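Local coordinates for SusD superfamily protein (Bacteroides vulgatus ATCC 8482, PDB 3JQ0) that probably takes part in nutrient uptake at the outer membrane as a SusD-family protein, most likely by binding glycans, although its own ligand is not established, at residues L114-L119 / Q186-E191; V125-D130 / M153-K158. One frame throughout, in Å; residues are numbered along the deposited sequence.

Contact 1. Residues L114-L119 / Q186-E191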
loop_
_atom_site.group_PDB
_atom_site.type_symbol
_atom_site.label_atom_id
_atom_site.label_comp_id
_atom_site.label_asym_id
_atom_site.label_seq_id
_atom_site.Cartn_x
_atom_site.Cartn_y
_atom_site.Cartn_z
ATOM N N LEU A 114 -7.747 -10.450 -2.855
ATOM C CA LEU A 114 -7.480 -10.314 -4.271
ATOM C C LEU A 114 -8.703 -9.769 -5.011
ATOM O O LEU A 114 -8.569 -8.865 -5.836
ATOM C CB LEU A 114 -6.992 -11.635 -4.877
ATOM C CG LEU A 114 -5.658 -12.138 -4.368
ATOM C CD1 LEU A 114 -5.335 -13.514 -4.925
ATOM C CD2 LEU A 114 -4.510 -11.157 -4.713
ATOM N N TYR A 115 -9.877 -10.309 -4.723
ATOM C CA TYR A 115 -11.064 -9.799 -5.349
ATOM C C TYR A 115 -11.324 -8.334 -5.028
ATOM O O TYR A 115 -11.909 -7.612 -5.863
ATOM C CB TYR A 115 -12.309 -10.648 -5.068
ATOM C CG TYR A 115 -12.411 -11.848 -6.017
ATOM C CD1 TYR A 115 -12.727 -11.674 -7.337
ATOM C CD2 TYR A 115 -12.136 -13.135 -5.579
ATOM C CE1 TYR A 115 -12.781 -12.748 -8.219
ATOM C CE2 TYR A 115 -12.240 -14.222 -6.418
ATOM C CZ TYR A 115 -12.558 -14.034 -7.738
ATOM O OH TYR A 115 -12.617 -15.078 -8.661
ATOM N N PHE A 116 -10.897 -7.853 -3.849
ATOM C CA PHE A 116 -11.091 -6.440 -3.486
ATOM C C PHE A 116 -10.138 -5.520 -4.272
ATOM O O PHE A 116 -10.535 -4.421 -4.661
ATOM C CB PHE A 116 -10.985 -6.281 -1.979
ATOM C CG PHE A 116 -11.306 -4.898 -1.470
ATOM C CD1 PHE A 116 -12.485 -4.250 -1.807
ATOM C CD2 PHE A 116 -10.422 -4.247 -0.622
ATOM C CE1 PHE A 116 -12.781 -3.005 -1.330
ATOM C CE2 PHE A 116 -10.723 -2.982 -0.145
ATOM C CZ PHE A 116 -11.918 -2.361 -0.484
ATOM N N HIS A 117 -8.908 -5.960 -4.568
ATOM C CA HIS A 117 -8.081 -5.245 -5.551
ATOM C C HIS A 117 -8.759 -5.215 -6.907
ATOM O O HIS A 117 -8.796 -4.206 -7.603
ATOM C CB HIS A 117 -6.702 -5.864 -5.681
ATOM C CG HIS A 117 -5.733 -5.470 -4.618
ATOM N ND1 HIS A 117 -5.212 -4.208 -4.484
ATOM C CD2 HIS A 117 -5.119 -6.244 -3.688
ATOM C CE1 HIS A 117 -4.356 -4.211 -3.484
ATOM N NE2 HIS A 117 -4.288 -5.432 -2.966
ATOM N N LEU A 118 -9.287 -6.367 -7.330
ATOM C CA LEU A 118 -9.952 -6.445 -8.647
ATOM C C LEU A 118 -11.170 -5.521 -8.736
ATOM O O LEU A 118 -11.360 -4.830 -9.720
ATOM C CB LEU A 118 -10.349 -7.904 -8.991
ATOM C CG LEU A 118 -9.193 -8.898 -9.208
ATOM C CD1 LEU A 118 -9.726 -10.320 -9.372
ATOM C CD2 LEU A 118 -8.400 -8.481 -10.437
ATOM N N LEU A 119 -11.987 -5.509 -7.675
ATOM C CA LEU A 119 -13.190 -4.650 -7.654
ATOM C C LEU A 119 -12.817 -3.175 -7.813
ATOM O O LEU A 119 -13.390 -2.466 -8.611
ATOM C CB LEU A 119 -13.904 -4.823 -6.322
ATOM C CG LEU A 119 -15.103 -3.918 -6.129
ATOM C CD1 LEU A 119 -16.256 -4.232 -7.079
ATOM C CD2 LEU A 119 -15.559 -3.942 -4.677
ATOM N N GLN A 186 -9.874 -8.797 9.541
ATOM C CA GLN A 186 -10.605 -7.648 10.077
ATOM C C GLN A 186 -10.210 -6.325 9.404
ATOM O O GLN A 186 -11.067 -5.506 9.147
ATOM C CB GLN A 186 -10.494 -7.556 11.590
ATOM C CG GLN A 186 -11.126 -8.745 12.300
ATOM C CD GLN A 186 -12.595 -8.880 11.987
ATOM O OE1 GLN A 186 -13.390 -7.948 12.220
ATOM N NE2 GLN A 186 -12.972 -10.039 11.456
HETATM N N MSE A 187 -8.917 -6.155 9.068
HETATM C CA MSE A 187 -8.493 -4.988 8.303
HETATM C C MSE A 187 -9.206 -4.955 6.961
HETATM O O MSE A 187 -9.747 -3.920 6.544
HETATM C CB MSE A 187 -6.973 -5.014 8.070
HETATM C CG MSE A 187 -6.114 -4.531 9.224
HETATM SE SE MSE A 187 -6.428 -2.698 9.749
HETATM C CE MSE A 187 -5.949 -1.808 8.155
ATOM N N LEU A 188 -9.181 -6.058 6.231
ATOM C CA LEU A 188 -9.804 -6.133 4.920
ATOM C C LEU A 188 -11.310 -5.897 5.049
ATOM O O LEU A 188 -11.915 -5.203 4.233
ATOM C CB LEU A 188 -9.522 -7.494 4.305
ATOM C CG LEU A 188 -10.274 -7.782 3.009
ATOM C CD1 LEU A 188 -9.904 -6.802 1.900
ATOM C CD2 LEU A 188 -10.011 -9.232 2.577
ATOM N N LYS A 189 -11.914 -6.455 6.079
ATOM C CA LYS A 189 -13.353 -6.241 6.332
ATOM C C LYS A 189 -13.648 -4.747 6.506
ATOM O O LYS A 189 -14.605 -4.211 5.937
ATOM C CB LYS A 189 -13.770 -7.039 7.551
ATOM C CG LYS A 189 -15.278 -6.961 7.833
ATOM C CD LYS A 189 -15.699 -7.836 8.986
ATOM C CE LYS A 189 -17.190 -7.872 9.185
ATOM N NZ LYS A 189 -17.557 -8.689 10.394
ATOM N N GLY A 190 -12.834 -4.064 7.301
ATOM C CA GLY A 190 -13.028 -2.640 7.478
ATOM C C GLY A 190 -12.913 -1.900 6.146
ATOM O O GLY A 190 -13.752 -1.025 5.826
ATOM N N GLU A 191 -11.910 -2.259 5.332
ATOM C CA GLU A 191 -11.766 -1.596 4.060
ATOM C C GLU A 191 -12.962 -1.854 3.154
ATOM O O GLU A 191 -13.455 -0.950 2.461
ATOM C CB GLU A 191 -10.494 -2.046 3.320
ATOM C CG GLU A 191 -9.216 -1.728 4.061
ATOM C CD GLU A 191 -8.011 -1.875 3.157
ATOM O OE1 GLU A 191 -7.798 -2.937 2.538
ATOM O OE2 GLU A 191 -7.317 -0.852 2.993
#
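F116 on helix 97-122 reaches across to L188 and E191 on helix 182-199, and this one aromatic side chain carries the whole contact from its side. Between the two segments the CA atoms come nearest at F116 and L188, 8.5 Å apart. F116 bridges that distance with CG anti to its own backbone nitrogen (chi1 -174°), which sends the ring out over the gap. L188 adopts the same first torsion, and the two side chains then slide past each other in opposite directions. Its methyl CD1 settles obliquely against the near part of the ring, 3.6 Å from F116 CD2 and about as close to CB as to CG.

The far part of the ring belongs to E191. F116 CE2 lies 3.6 Å from E191 CB, while F116 CZ meets the backbone carbonyl, 3.6 Å from E191 O. The glutamate crosses the phenylalanine nearly at a right angle, its chain extended beyond CG. Its carboxylate, tilted 62° from the ring plane, makes no hydrogen bond to segment 114-119. Instead Y362 bonds OE1 and Q370 bonds OE2, which occupies both carboxylate oxygens while CB packs on the ring. Replacing F116 by an alanine is likely to open a gap here and take from L188 CD1 and E191 CB the ring they rest on.

No hydrogen bond of any kind joins the two segments. What remains is a single ring spanning neighbouring helices, side-chain packing of the kind that fills the tetratricopeptide-like helical core of SusD-family proteins.

Contact 2. Residues V125-D130 / M153-K158; sequences VVLYLD and MEQIKK
L127 and L129, two residues apart in the irregular segment 125-130, both turn toward Q155 on helix 149-167, and the glutamine receives them at different levels of its side chain.

In the purely apolar part of the contact, L127 packs mainly on Q155 CB: L127 CD1 and CD2 are each 4.1 Å from it, and the branched end rests on the root of the glutamine in loose van der Waals contact. The two chains slide past one another in opposite directions.

A second kind of packing, methyl against amide, involves L129, which approaches Q155 from the opposite direction. L129 CD1 is 3.6 Å from Q155 OE1, and L129 CD2 is 3.9 Å from Q155 NE2. Both methyls lie to the same side of the amide plane, spread over the group from oxygen to nitrogen. The glutamine is shaped for this by a first torsion that puts CG anti to the backbone nitrogen (chi1 -179°) and by a bend at the next bond (chi2 65°), which brings the amide round beneath the leucine.

No hydrogen bond links the two segments; Q155 NE2 bonds to D159, one turn farther along the same helix, which probably limits rotation of the amide that L129 covers. The backbone of 125-130 is held by other neighbours: V126 O accepts from Y76, D130 O from N83, and V125 pairs with S147 through main-chain bonds.

This is plain surface packing, in which the connection leaving helix 97-122 lies against helix 149-167, while Y128 of the same connection rests on helix 75-91, in the tetratricopeptide-like part of the SusD fold.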
loop_
_atom_site.group_PDB
_atom_site.type_symbol
_atom_site.label_atom_id
_atom_site.label_comp_id
_atom_site.label_asym_id
_atom_site.label_seq_id
_atom_site.Cartn_x
_atom_site.Cartn_y
_atom_site.Cartn_z
ATOM N N VAL A 125 -15.904 -8.104 -12.747
ATOM C CA VAL A 125 -14.902 -9.112 -13.066
ATOM C C VAL A 125 -15.524 -10.495 -12.949
ATOM O O VAL A 125 -16.564 -10.675 -12.312
ATOM C CB VAL A 125 -13.640 -9.000 -12.125
ATOM C CG1 VAL A 125 -12.938 -7.652 -12.320
ATOM C CG2 VAL A 125 -13.980 -9.255 -10.635
ATOM N N VAL A 126 -14.878 -11.498 -13.545
ATOM C CA VAL A 126 -15.325 -12.864 -13.443
ATOM C C VAL A 126 -15.165 -13.338 -12.011
ATOM O O VAL A 126 -14.096 -13.191 -11.409
ATOM C CB VAL A 126 -14.566 -13.783 -14.420
ATOM C CG1 VAL A 126 -14.988 -15.263 -14.192
ATOM C CG2 VAL A 126 -14.848 -13.370 -15.846
ATOM N N LEU A 127 -16.211 -13.963 -11.476
ATOM C CA LEU A 127 -16.136 -14.620 -10.176
ATOM C C LEU A 127 -15.791 -16.090 -10.402
ATOM O O LEU A 127 -16.645 -16.955 -10.648
ATOM C CB LEU A 127 -17.432 -14.432 -9.379
ATOM C CG LEU A 127 -17.693 -13.029 -8.847
ATOM C CD1 LEU A 127 -19.083 -12.910 -8.183
ATOM C CD2 LEU A 127 -16.541 -12.603 -7.881
ATOM N N TYR A 128 -14.504 -16.384 -10.307
ATOM C CA TYR A 128 -13.953 -17.698 -10.499
ATOM C C TYR A 128 -13.759 -18.297 -9.103
ATOM O O TYR A 128 -12.923 -17.809 -8.303
ATOM C CB TYR A 128 -12.638 -17.584 -11.248
ATOM C CG TYR A 128 -12.057 -18.881 -11.549
ATOM C CD1 TYR A 128 -12.721 -19.778 -12.384
ATOM C CD2 TYR A 128 -10.876 -19.322 -10.931
ATOM C CE1 TYR A 128 -12.213 -21.050 -12.654
ATOM C CE2 TYR A 128 -10.357 -20.574 -11.174
ATOM C CZ TYR A 128 -11.049 -21.446 -12.033
ATOM O OH TYR A 128 -10.546 -22.699 -12.285
ATOM N N LEU A 129 -14.543 -19.326 -8.809
ATOM C CA LEU A 129 -14.570 -19.937 -7.494
ATOM C C LEU A 129 -14.239 -21.451 -7.566
ATOM O O LEU A 129 -14.145 -22.072 -6.527
ATOM C CB LEU A 129 -15.934 -19.685 -6.831
ATOM C CG LEU A 129 -16.352 -18.216 -6.718
ATOM C CD1 LEU A 129 -17.761 -18.018 -6.159
ATOM C CD2 LEU A 129 -15.387 -17.435 -5.840
ATOM N N ASP A 130 -13.901 -21.957 -8.762
ATOM C CA ASP A 130 -13.458 -23.365 -9.046
ATOM C C ASP A 130 -11.954 -23.495 -9.094
ATOM O O ASP A 130 -11.209 -22.492 -9.020
ATOM C CB ASP A 130 -14.028 -23.763 -10.395
ATOM C CG ASP A 130 -15.538 -23.680 -10.395
ATOM O OD1 ASP A 130 -16.137 -23.977 -9.334
ATOM O OD2 ASP A 130 -16.110 -23.264 -11.424
HETATM N N MSE A 153 -18.668 -7.575 -4.838
HETATM C CA MSE A 153 -18.626 -7.184 -3.438
HETATM C C MSE A 153 -19.369 -8.139 -2.539
HETATM O O MSE A 153 -18.911 -8.445 -1.443
HETATM C CB MSE A 153 -19.115 -5.725 -3.242
HETATM C CG MSE A 153 -19.130 -5.313 -1.782
HETATM SE SE MSE A 153 -17.379 -5.424 -0.928
HETATM C CE MSE A 153 -16.737 -3.636 -1.347
ATOM N N GLU A 154 -20.516 -8.652 -2.981
ATOM C CA GLU A 154 -21.213 -9.666 -2.183
ATOM C C GLU A 154 -20.337 -10.907 -1.948
ATOM O O GLU A 154 -20.320 -11.456 -0.855
ATOM C CB GLU A 154 -22.545 -10.112 -2.844
ATOM C CG GLU A 154 -23.710 -9.087 -2.934
ATOM C CD GLU A 154 -24.746 -9.451 -4.067
ATOM O OE1 GLU A 154 -24.820 -10.625 -4.497
ATOM O OE2 GLU A 154 -25.485 -8.569 -4.534
ATOM N N GLN A 155 -19.582 -11.333 -2.972
ATOM C CA GLN A 155 -18.687 -12.467 -2.814
ATOM C C GLN A 155 -17.531 -12.136 -1.859
ATOM O O GLN A 155 -17.167 -12.975 -1.011
ATOM C CB GLN A 155 -18.158 -12.918 -4.177
ATOM C CG GLN A 155 -17.230 -14.128 -4.051
ATOM C CD GLN A 155 -17.920 -15.370 -3.539
ATOM O OE1 GLN A 155 -19.079 -15.611 -3.877
ATOM N NE2 GLN A 155 -17.225 -16.155 -2.700
ATOM N N ILE A 156 -16.971 -10.942 -1.970
ATOM C CA ILE A 156 -15.939 -10.508 -1.059
ATOM C C ILE A 156 -16.465 -10.613 0.389
ATOM O O ILE A 156 -15.768 -11.128 1.281
ATOM C CB ILE A 156 -15.452 -9.073 -1.409
ATOM C CG1 ILE A 156 -14.662 -9.080 -2.700
ATOM C CG2 ILE A 156 -14.683 -8.419 -0.263
ATOM C CD1 ILE A 156 -14.514 -7.712 -3.344
ATOM N N LYS A 157 -17.663 -10.086 0.618
ATOM C CA LYS A 157 -18.256 -10.115 1.952
ATOM C C LYS A 157 -18.512 -11.546 2.443
ATOM O O LYS A 157 -18.340 -11.852 3.618
ATOM C CB LYS A 157 -19.504 -9.266 2.015
ATOM C CG LYS A 157 -19.196 -7.797 1.951
ATOM C CD LYS A 157 -20.433 -6.941 1.863
ATOM C CE LYS A 157 -20.090 -5.457 1.904
ATOM N NZ LYS A 157 -21.349 -4.666 1.699
ATOM N N LYS A 158 -18.929 -12.434 1.536
ATOM C CA LYS A 158 -19.147 -13.819 1.892
ATOM C C LYS A 158 -17.847 -14.499 2.310
ATOM O O LYS A 158 -17.804 -15.255 3.272
ATOM C CB LYS A 158 -19.809 -14.526 0.701
ATOM C CG LYS A 158 -20.236 -15.979 0.941
ATOM C CD LYS A 158 -20.826 -16.591 -0.315
ATOM C CE LYS A 158 -21.159 -18.068 -0.103
ATOM N NZ LYS A 158 -21.468 -18.821 -1.336
#

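Overall arrangement
Burial separates the two contacts more than size, since each covers a similarly small area. Contact 1 joins helix to helix in the interior, where an aromatic ring fills the gap; contact 2 lays a loop on a helix near the surface, where one leucine covers a glutamine amide and another its CB. Both lack cross-bonds, and their polar ends bond outside the paired segments. Contact 2 is nested within the chain loop that contact 1 closes, and Y115 OH probably bonds Y128 O of the loop, at 2.8 Å, while L119 CD2 packs against the selenomethionine M153 CE of helix 149-167, at 3.5 Å. Helix 97-122 thus takes part in contact 1 and touches both halves of contact 2.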